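Local coordinates for erythrocyte membrane protein 1 (Plasmodium falciparum, PDB 2XU0) that probably binds host-cell surface receptors as a parasite adhesion protein on infected erythrocytes, this chain being its N-terminal segment and first Duffy-binding-like domain, which takes part in rosetting, at residues Gln47-Leu52 with Ala154-Gly159; Cys139-Leu143 with Asn160-Thr164; Phe225-Tyr229 with Gly247-Arg253. The protein carries 10 engineered substitutions. One frame throughout, in Å; residues are numbered along the deposited sequence. Where two conformers were deposited one is given.

Contact 1: Gln47-Leu52 with Ala154-Gly159. Engineered in segment 154-159: Ala-154 (natural residue Thr).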
loop_
_atom_site.group_PDB
_atom_site.type_symbol
_atom_site.label_atom_id
_atom_site.label_comp_id
_atom_site.label_asym_id
_atom_site.label_seq_id
_atom_site.Cartn_x
_atom_site.Cartn_y
_atom_site.Cartn_z
ATOM N N GLN A 47 -23.364 4.082 -22.482
ATOM C CA GLN A 47 -22.801 5.342 -23.004
ATOM C C GLN A 47 -21.431 5.644 -22.368
ATOM O O GLN A 47 -20.668 6.460 -22.896
ATOM C CB GLN A 47 -23.762 6.530 -22.751
ATOM C CG GLN A 47 -24.801 6.740 -23.841
ATOM C CD GLN A 47 -25.988 5.836 -23.660
ATOM O OE1 GLN A 47 -26.011 4.697 -24.136
ATOM N NE2 GLN A 47 -27.002 6.323 -22.966
ATOM N N LEU A 48 -21.150 5.006 -21.215
ATOM C CA LEU A 48 -19.912 5.149 -20.443
ATOM C C LEU A 48 -19.032 3.928 -20.640
ATOM O O LEU A 48 -17.842 3.970 -20.324
ATOM C CB LEU A 48 -20.229 5.333 -18.950
ATOM C CG LEU A 48 -20.962 6.610 -18.511
ATOM C CD1 LEU A 48 -21.015 6.680 -17.024
ATOM C CD2 LEU A 48 -20.289 7.869 -19.051
ATOM N N LYS A 49 -19.615 2.844 -21.181
ATOM C CA LYS A 49 -18.904 1.608 -21.466
ATOM C C LYS A 49 -17.896 1.829 -22.584
ATOM O O LYS A 49 -18.240 2.357 -23.643
ATOM C CB LYS A 49 -19.891 0.480 -21.803
ATOM C CG LYS A 49 -19.242 -0.895 -21.960
ATOM C CD LYS A 49 -19.357 -1.751 -20.700
ATOM C CE LYS A 49 -18.979 -3.190 -20.954
ATOM N NZ LYS A 49 -17.542 -3.346 -21.295
ATOM N N GLY A 50 -16.651 1.474 -22.307
ATOM C CA GLY A 50 -15.556 1.622 -23.252
ATOM C C GLY A 50 -15.310 0.372 -24.068
ATOM O O GLY A 50 -15.203 -0.727 -23.519
ATOM N N THR A 51 -15.212 0.539 -25.383
ATOM C CA THR A 51 -14.946 -0.541 -26.328
ATOM C C THR A 51 -13.733 -0.175 -27.182
ATOM O O THR A 51 -13.732 0.868 -27.846
ATOM C CB THR A 51 -16.241 -1.041 -27.028
ATOM O OG1 THR A 51 -16.020 -2.333 -27.590
ATOM C CG2 THR A 51 -16.788 -0.087 -28.084
ATOM N N LEU A 52 -12.661 -0.984 -27.064
ATOM C CA LEU A 52 -11.391 -0.795 -27.774
ATOM C C LEU A 52 -11.504 -1.162 -29.255
ATOM O O LEU A 52 -11.938 -0.343 -30.066
ATOM C CB LEU A 52 -10.278 -1.622 -27.091
ATOM C CG LEU A 52 -9.219 -0.883 -26.241
ATOM C CD1 LEU A 52 -8.021 -0.463 -27.072
ATOM C CD2 LEU A 52 -9.805 0.286 -25.456
ATOM N N ALA A 154 -15.628 8.136 -24.129
ATOM C CA ALA A 154 -15.418 7.122 -23.094
ATOM C C ALA A 154 -14.473 6.034 -23.598
ATOM O O ALA A 154 -13.674 5.513 -22.816
ATOM C CB ALA A 154 -16.747 6.515 -22.696
ATOM N N HIS A 155 -14.530 5.719 -24.914
ATOM C CA HIS A 155 -13.653 4.726 -25.542
ATOM C C HIS A 155 -12.245 5.267 -25.647
ATOM O O HIS A 155 -11.298 4.516 -25.430
ATOM C CB HIS A 155 -14.163 4.315 -26.931
ATOM C CG HIS A 155 -15.624 4.014 -26.958
ATOM N ND1 HIS A 155 -16.522 4.871 -27.566
ATOM C CD2 HIS A 155 -16.302 2.977 -26.417
ATOM C CE1 HIS A 155 -17.713 4.320 -27.392
ATOM N NE2 HIS A 155 -17.630 3.183 -26.695
ATOM N N ASP A 156 -12.095 6.574 -25.969
ATOM C CA ASP A 156 -10.768 7.203 -26.068
ATOM C C ASP A 156 -10.075 7.202 -24.719
ATOM O O ASP A 156 -8.885 6.943 -24.655
ATOM C CB ASP A 156 -10.847 8.643 -26.620
ATOM C CG ASP A 156 -11.423 8.780 -28.023
ATOM O OD1 ASP A 156 -11.247 7.846 -28.836
ATOM O OD2 ASP A 156 -12.042 9.824 -28.307
ATOM N N LEU A 157 -10.822 7.476 -23.641
ATOM C CA LEU A 157 -10.293 7.493 -22.275
ATOM C C LEU A 157 -9.893 6.084 -21.837
ATOM O O LEU A 157 -8.775 5.896 -21.356
ATOM C CB LEU A 157 -11.330 8.079 -21.313
ATOM C CG LEU A 157 -10.920 8.121 -19.832
ATOM C CD1 LEU A 157 -9.748 9.056 -19.610
ATOM C CD2 LEU A 157 -12.097 8.495 -18.969
ATOM N N LEU A 158 -10.770 5.087 -22.068
ATOM C CA LEU A 158 -10.471 3.702 -21.709
ATOM C C LEU A 158 -9.155 3.261 -22.306
ATOM O O LEU A 158 -8.336 2.690 -21.582
ATOM C CB LEU A 158 -11.611 2.732 -22.095
ATOM C CG LEU A 158 -11.354 1.260 -21.701
ATOM C CD1 LEU A 158 -11.475 1.042 -20.216
ATOM C CD2 LEU A 158 -12.227 0.332 -22.454
ATOM N N GLY A 159 -8.940 3.590 -23.589
ATOM C CA GLY A 159 -7.714 3.274 -24.317
ATOM C C GLY A 159 -6.491 3.707 -23.544
ATOM O O GLY A 159 -5.652 2.875 -23.212
#

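Contact 2: Cys139-Leu143 with Asn160-Thr164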
loop_
_atom_site.group_PDB
_atom_site.type_symbol
_atom_site.label_atom_id
_atom_site.label_comp_id
_atom_site.label_asym_id
_atom_site.label_seq_id
_atom_site.Cartn_x
_atom_site.Cartn_y
_atom_site.Cartn_z
ATOM N N CYS A 139 3.044 4.690 -12.804
ATOM C CA CYS A 139 3.171 4.923 -14.250
ATOM C C CYS A 139 1.936 5.572 -14.858
ATOM O O CYS A 139 1.184 4.905 -15.571
ATOM C CB CYS A 139 3.554 3.636 -14.978
ATOM S SG CYS A 139 5.115 2.908 -14.425
ATOM N N ASP A 140 1.754 6.892 -14.619
ATOM C CA ASP A 140 0.600 7.693 -15.048
ATOM C C ASP A 140 0.929 8.763 -16.116
ATOM O O ASP A 140 0.056 9.545 -16.504
ATOM C CB ASP A 140 0.002 8.403 -13.788
ATOM C CG ASP A 140 0.882 9.506 -13.178
ATOM O OD1 ASP A 140 2.099 9.567 -13.510
ATOM O OD2 ASP A 140 0.379 10.259 -12.327
ATOM N N GLN A 141 2.186 8.805 -16.569
ATOM C CA GLN A 141 2.691 9.797 -17.521
ATOM C C GLN A 141 1.876 10.070 -18.785
ATOM O O GLN A 141 1.705 11.235 -19.150
ATOM C CB GLN A 141 4.179 9.596 -17.770
ATOM C CG GLN A 141 4.932 10.902 -17.974
ATOM C CD GLN A 141 5.320 11.140 -19.410
ATOM O OE1 GLN A 141 5.300 12.274 -19.887
ATOM N NE2 GLN A 141 5.729 10.084 -20.112
ATOM N N ASN A 142 1.276 9.025 -19.384
ATOM C CA ASN A 142 0.440 9.143 -20.582
ATOM C C ASN A 142 -0.840 9.908 -20.330
ATOM O O ASN A 142 -1.382 10.530 -21.262
ATOM C CB ASN A 142 0.123 7.747 -21.140
ATOM C CG ASN A 142 -0.664 6.865 -20.206
ATOM O OD1 ASN A 142 -0.248 6.563 -19.071
ATOM N ND2 ASN A 142 -1.822 6.446 -20.667
ATOM N N LEU A 143 -1.334 9.878 -19.062
ATOM C CA LEU A 143 -2.541 10.600 -18.667
ATOM C C LEU A 143 -2.290 12.113 -18.554
ATOM O O LEU A 143 -3.250 12.857 -18.396
ATOM C CB LEU A 143 -3.191 10.025 -17.383
ATOM C CG LEU A 143 -3.539 8.511 -17.342
ATOM C CD1 LEU A 143 -4.346 8.177 -16.094
ATOM C CD2 LEU A 143 -4.330 8.075 -18.584
ATOM N N ASN A 160 -6.438 4.996 -23.170
ATOM C CA ASN A 160 -5.356 5.573 -22.356
ATOM C C ASN A 160 -5.169 4.893 -20.999
ATOM O O ASN A 160 -4.042 4.561 -20.632
ATOM C CB ASN A 160 -5.570 7.080 -22.171
ATOM C CG ASN A 160 -5.408 7.838 -23.463
ATOM O OD1 ASN A 160 -6.377 8.131 -24.168
ATOM N ND2 ASN A 160 -4.173 8.125 -23.823
ATOM N N VAL A 161 -6.284 4.648 -20.278
ATOM C CA VAL A 161 -6.279 3.997 -18.963
ATOM C C VAL A 161 -5.787 2.555 -19.041
ATOM O O VAL A 161 -5.042 2.113 -18.169
ATOM C CB VAL A 161 -7.635 4.178 -18.203
ATOM C CG1 VAL A 161 -7.607 3.461 -16.839
ATOM C CG2 VAL A 161 -7.952 5.668 -18.008
ATOM N N LEU A 162 -6.152 1.831 -20.115
ATOM C CA LEU A 162 -5.671 0.448 -20.309
ATOM C C LEU A 162 -4.171 0.454 -20.529
ATOM O O LEU A 162 -3.472 -0.390 -19.973
ATOM C CB LEU A 162 -6.377 -0.265 -21.474
ATOM C CG LEU A 162 -7.875 -0.579 -21.352
ATOM C CD1 LEU A 162 -8.297 -1.485 -22.479
ATOM C CD2 LEU A 162 -8.232 -1.249 -20.040
ATOM N N VAL A 163 -3.662 1.470 -21.263
ATOM C CA VAL A 163 -2.212 1.648 -21.514
ATOM C C VAL A 163 -1.508 1.883 -20.163
ATOM O O VAL A 163 -0.470 1.269 -19.907
ATOM C CB VAL A 163 -1.947 2.792 -22.558
ATOM C CG1 VAL A 163 -0.446 3.120 -22.691
ATOM C CG2 VAL A 163 -2.550 2.440 -23.931
ATOM N N THR A 164 -2.114 2.723 -19.264
ATOM C CA THR A 164 -1.541 2.988 -17.928
ATOM C C THR A 164 -1.467 1.662 -17.133
ATOM O O THR A 164 -0.415 1.313 -16.584
ATOM C CB THR A 164 -2.433 4.033 -17.188
ATOM O OG1 THR A 164 -2.483 5.261 -17.910
ATOM C CG2 THR A 164 -2.000 4.282 -15.768
#

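Contact 3: Phe225-Tyr229 with Gly247-Arg253. Engineered in segment 247-253: Ala-250 (natural residue Ser).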
loop_
_atom_site.group_PDB
_atom_site.type_symbol
_atom_site.label_atom_id
_atom_site.label_comp_id
_atom_site.label_asym_id
_atom_site.label_seq_id
_atom_site.Cartn_x
_atom_site.Cartn_y
_atom_site.Cartn_z
ATOM N N PHE A 225 -13.585 14.302 -19.400
ATOM C CA PHE A 225 -14.891 14.051 -18.790
ATOM C C PHE A 225 -15.977 15.090 -19.100
ATOM O O PHE A 225 -17.163 14.755 -19.056
ATOM C CB PHE A 225 -14.756 13.704 -17.303
ATOM C CG PHE A 225 -14.469 12.237 -17.027
ATOM C CD1 PHE A 225 -15.481 11.281 -17.123
ATOM C CD2 PHE A 225 -13.217 11.828 -16.587
ATOM C CE1 PHE A 225 -15.231 9.937 -16.834
ATOM C CE2 PHE A 225 -12.976 10.489 -16.248
ATOM C CZ PHE A 225 -13.985 9.552 -16.374
ATOM N N LYS A 226 -15.574 16.330 -19.470
ATOM C CA LYS A 226 -16.485 17.408 -19.896
ATOM C C LYS A 226 -17.019 17.060 -21.314
ATOM O O LYS A 226 -18.226 17.116 -21.558
ATOM C CB LYS A 226 -15.745 18.754 -19.883
ATOM C CG LYS A 226 -16.658 19.967 -20.104
ATOM C CD LYS A 226 -15.902 21.275 -19.930
ATOM C CE LYS A 226 -16.758 22.483 -20.213
ATOM N NZ LYS A 226 -15.948 23.733 -20.203
ATOM N N LYS A 227 -16.109 16.619 -22.208
ATOM C CA LYS A 227 -16.401 16.133 -23.556
ATOM C C LYS A 227 -17.352 14.944 -23.491
ATOM O O LYS A 227 -18.381 14.966 -24.164
ATOM C CB LYS A 227 -15.102 15.740 -24.282
ATOM C CG LYS A 227 -14.225 16.935 -24.606
ATOM C CD LYS A 227 -12.874 16.507 -25.083
ATOM C CE LYS A 227 -12.081 17.650 -25.658
ATOM N NZ LYS A 227 -10.805 17.168 -26.235
ATOM N N ILE A 228 -17.048 13.930 -22.637
ATOM C CA ILE A 228 -17.893 12.735 -22.451
ATOM C C ILE A 228 -19.301 13.162 -22.053
ATOM O O ILE A 228 -20.248 12.709 -22.684
ATOM C CB ILE A 228 -17.270 11.661 -21.481
ATOM C CG1 ILE A 228 -15.966 11.088 -22.061
ATOM C CG2 ILE A 228 -18.262 10.517 -21.196
ATOM C CD1 ILE A 228 -15.033 10.369 -21.044
ATOM N N TYR A 229 -19.432 14.075 -21.061
ATOM C CA TYR A 229 -20.721 14.577 -20.588
ATOM C C TYR A 229 -21.532 15.232 -21.695
ATOM O O TYR A 229 -22.736 14.985 -21.777
ATOM C CB TYR A 229 -20.562 15.555 -19.418
ATOM C CG TYR A 229 -21.880 16.033 -18.847
ATOM C CD1 TYR A 229 -22.710 15.170 -18.142
ATOM C CD2 TYR A 229 -22.301 17.348 -19.015
ATOM C CE1 TYR A 229 -23.911 15.611 -17.588
ATOM C CE2 TYR A 229 -23.507 17.798 -18.477
ATOM C CZ TYR A 229 -24.308 16.926 -17.761
ATOM O OH TYR A 229 -25.482 17.366 -17.198
ATOM N N GLY A 247 -23.367 19.749 -14.711
ATOM C CA GLY A 247 -22.826 18.397 -14.758
ATOM C C GLY A 247 -22.261 17.905 -13.436
ATOM O O GLY A 247 -21.501 18.619 -12.765
ATOM N N ASN A 248 -22.680 16.687 -13.037
ATOM C CA ASN A 248 -22.213 16.039 -11.808
ATOM C C ASN A 248 -21.074 15.131 -12.254
ATOM O O ASN A 248 -21.255 13.933 -12.501
ATOM C CB ASN A 248 -23.361 15.261 -11.113
ATOM C CG ASN A 248 -23.060 14.732 -9.728
ATOM O OD1 ASN A 248 -23.943 14.188 -9.057
ATOM N ND2 ASN A 248 -21.826 14.854 -9.261
ATOM N N TYR A 249 -19.908 15.753 -12.433
ATOM C CA TYR A 249 -18.701 15.109 -12.906
ATOM C C TYR A 249 -18.177 14.090 -11.932
ATOM O O TYR A 249 -17.674 13.066 -12.372
ATOM C CB TYR A 249 -17.657 16.145 -13.326
ATOM C CG TYR A 249 -18.131 16.989 -14.491
ATOM C CD1 TYR A 249 -18.158 16.475 -15.786
ATOM C CD2 TYR A 249 -18.590 18.286 -14.295
ATOM C CE1 TYR A 249 -18.613 17.237 -16.857
ATOM C CE2 TYR A 249 -19.042 19.062 -15.364
ATOM C CZ TYR A 249 -19.055 18.531 -16.643
ATOM O OH TYR A 249 -19.501 19.289 -17.695
ATOM N N ALA A 250 -18.387 14.305 -10.621
ATOM C CA ALA A 250 -17.968 13.347 -9.599
ATOM C C ALA A 250 -18.720 12.011 -9.755
ATOM O O ALA A 250 -18.082 10.957 -9.737
ATOM C CB ALA A 250 -18.183 13.927 -8.209
ATOM N N LYS A 251 -20.042 12.062 -9.996
ATOM C CA LYS A 251 -20.885 10.885 -10.186
ATOM C C LYS A 251 -20.565 10.221 -11.535
ATOM O O LYS A 251 -20.468 8.999 -11.628
ATOM C CB LYS A 251 -22.359 11.269 -10.094
ATOM C CG LYS A 251 -23.293 10.080 -10.150
ATOM C CD LYS A 251 -24.749 10.518 -10.330
ATOM C CE LYS A 251 -25.683 9.352 -10.587
ATOM N NZ LYS A 251 -25.598 8.309 -9.523
ATOM N N LEU A 252 -20.360 11.043 -12.562
ATOM C CA LEU A 252 -20.004 10.595 -13.905
ATOM C C LEU A 252 -18.675 9.816 -13.918
ATOM O O LEU A 252 -18.582 8.781 -14.590
ATOM C CB LEU A 252 -19.940 11.811 -14.849
ATOM C CG LEU A 252 -19.682 11.527 -16.326
ATOM C CD1 LEU A 252 -20.908 10.907 -16.985
ATOM C CD2 LEU A 252 -19.297 12.802 -17.051
ATOM N N ARG A 253 -17.657 10.313 -13.191
ATOM C CA ARG A 253 -16.356 9.638 -13.124
ATOM C C ARG A 253 -16.412 8.343 -12.308
ATOM O O ARG A 253 -15.751 7.376 -12.677
ATOM C CB ARG A 253 -15.282 10.561 -12.559
ATOM C CG ARG A 253 -14.975 11.760 -13.414
ATOM C CD ARG A 253 -13.504 12.010 -13.235
ATOM N NE ARG A 253 -13.224 13.333 -12.746
ATOM C CZ ARG A 253 -12.024 13.770 -12.399
ATOM N NH1 ARG A 253 -10.972 12.962 -12.451
ATOM N NH2 ARG A 253 -11.866 15.013 -11.986
#

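Contact 1: Gln47-Leu52 with Ala154-Gly159
Gly-50 lies closest to His-155, their CA atoms 4.3 Å apart, where the irregular segment 47-52 passes over the first turn of helix 154-175. The backbone from Lys-49 to Thr-51 is extended, whereas 154-159 is regular helix, with Leu-158 N bonded to Ala-154 O and Gly-159 N to His-155 O. The side chains of Gln-47, Leu-48 and Lys-49 leave the backbone on the side turned from the helix, and the carbonyls of Gln-47 and Leu-48 meet Ala-154 instead. This engineered residue sets its methyl CB 3.6 Å from Leu-48 O and 3.9 Å from Gln-47 O. His-155 lies alongside Thr-51, the two side chains pointing the same way: its CG is anti to its own carbonyl carbon (chi1 -46°), and Thr-51 CG2 lies 3.5 Å from His-155 CD2. Gly-50 CA approaches the same ring carbon, His-155 CD2, obliquely at 3.5 Å.

The contact fastens the N-terminal segment of PfEMP1 onto the helical Duffy-binding-like domain. Helix 249-268 holds the same strand of backbone by hydrogen bonds: Asn-260 OD1 accepts from Gly-50 N, its ND2 donates to Leu-48 O, and Gln-263 NE2 donates to Gly-50 O, so the polar backbone atoms of the buried glycine are satisfied from a second helix.

One turn on from Ala-154, Leu-158 directs its CD2 methyl at the glycine peptide, 3.3 Å from Gly-50 O, and so packs directly against the backbone. Leu-52, poorly ordered, brings CD2 across Leu-158 CD2 at 3.9 Å and lays the same methyl 3.8 Å from Gly-159 CA.

Contact 2: Cys139-Leu143 with Asn160-Thr164
Asn-142 and Thr-164 make the polar centre of this buried contact within the Duffy binding domain, their side chains meeting at an oblique angle. Thr-164 OG1 is 2.8 Å from Asn-142 OD1, a probable hydrogen bond, not settled because Asn-160 O is also within reach of the hydroxyl. The other end of the amide gives ND2 to Asn-160 O at 2.9 Å. This bond is bent, with an N-H...O angle of 131°: the acceptor is near the amide plane of Asn-142, but the donor stands above the carbonyl plane of Asn-160. That carbonyl also receives the helical bond from Thr-164 N. With CG placed between its backbone N and carbonyl carbon (chi1 62°), Asn-142 presents both ends of its amide to a single helical turn.

Van der Waals contacts flank the amide. Leu-143 crosses Thr-164 at about a right angle and puts CD2 3.4 Å from Thr-164 OG1; an apolar pair joins Leu-143 CD2 to Val-161 CG2 at 4.4 Å. Thr-164 turns its methyl CG2 to the backbone, 3.3 Å from Cys-139 O.

Covalent and ionic ties run outward through the Cys-139 to Cys-97 disulfide and the Asp-140 salt bridge to Arg-100. The 3-10 segment 141-143 lies in the loop between helices 133-136 and 154-175; helix 216-231 meets Leu-143 through Val-217, while helix 249-268 packs Ile-264 against Val-161.

Contact 3: Phe225-Tyr229 with Gly247-Arg253
Gly-247 meets Tyr-229 just before helix 249-268 begins: its CA sits over one face of the phenol ring, a CH-pi contact 4.0 Å from the centroid and 27° off the normal. Tyr-229 OH is held beyond this pair by the carbonyl of Arg-237. Asn-248 follows at the N-cap position, its backbone O accepting from Leu-252 N.

Tyr-249 then packs on helix 216-231 at the Phe-225 carbonyl and the Tyr-229 side chain. Its ring turns an edge to Phe-225 O, 3.6 Å from Tyr-249 CE1, and the same carbon touches Tyr-229 CB. The two tyrosine rings are oblique, with centroids 5.4 Å apart and planes at 67°, while Tyr-249 OH reaches the aliphatic CG of Lys-226. Leu-252, one turn along, has CG opposite its backbone N (chi1 -176°), and its CD2 comes 3.5 Å from Phe-225 O and 3.8 Å from Tyr-229 CB.

Arg-253 closes the series by laying its aliphatic stem across Phe-225. CG is almost exactly above the ring centre, 3.5 Å from the centroid, in a CH-pi contact. Bends at chi2 and chi3 carry the chain on over the ring, and NH1 continues to Val-203 O and Gln-218 OE1.

The contact joins two helices of the Duffy binding domain, 216-231 and 249-268, across the connection that holds helix 234-239. They are nearly perpendicular here, their local axes 10.7 Å apart at closest approach. Trp-256 of helix 249-268 meets the Phe-225 ring edge-to-face, and helix 154-175 adds Leu-157 against Phe-225 and Ile-228.

Contact 1 lies against both of the others. Contacts 1 and 2 use successive parts of helix 154-175 and have centres about 14 Å apart; CD2 of the poorly ordered Leu-52 reaches Leu-162 CD1 at 3.8 Å, bringing the N-terminal segment to the border of contact 2. Contact 3 is equally far from contact 1, centre to centre, and joins it through a shared apolar core: Leu-48 CD2 packs 3.7 Å from Leu-252 CD1 and 4.0 Å from Ile-228 CG2. Contacts 2 and 3 do not touch, their nearest atoms being about 7 Å apart. All three are away from the magnesium site and the bound proline.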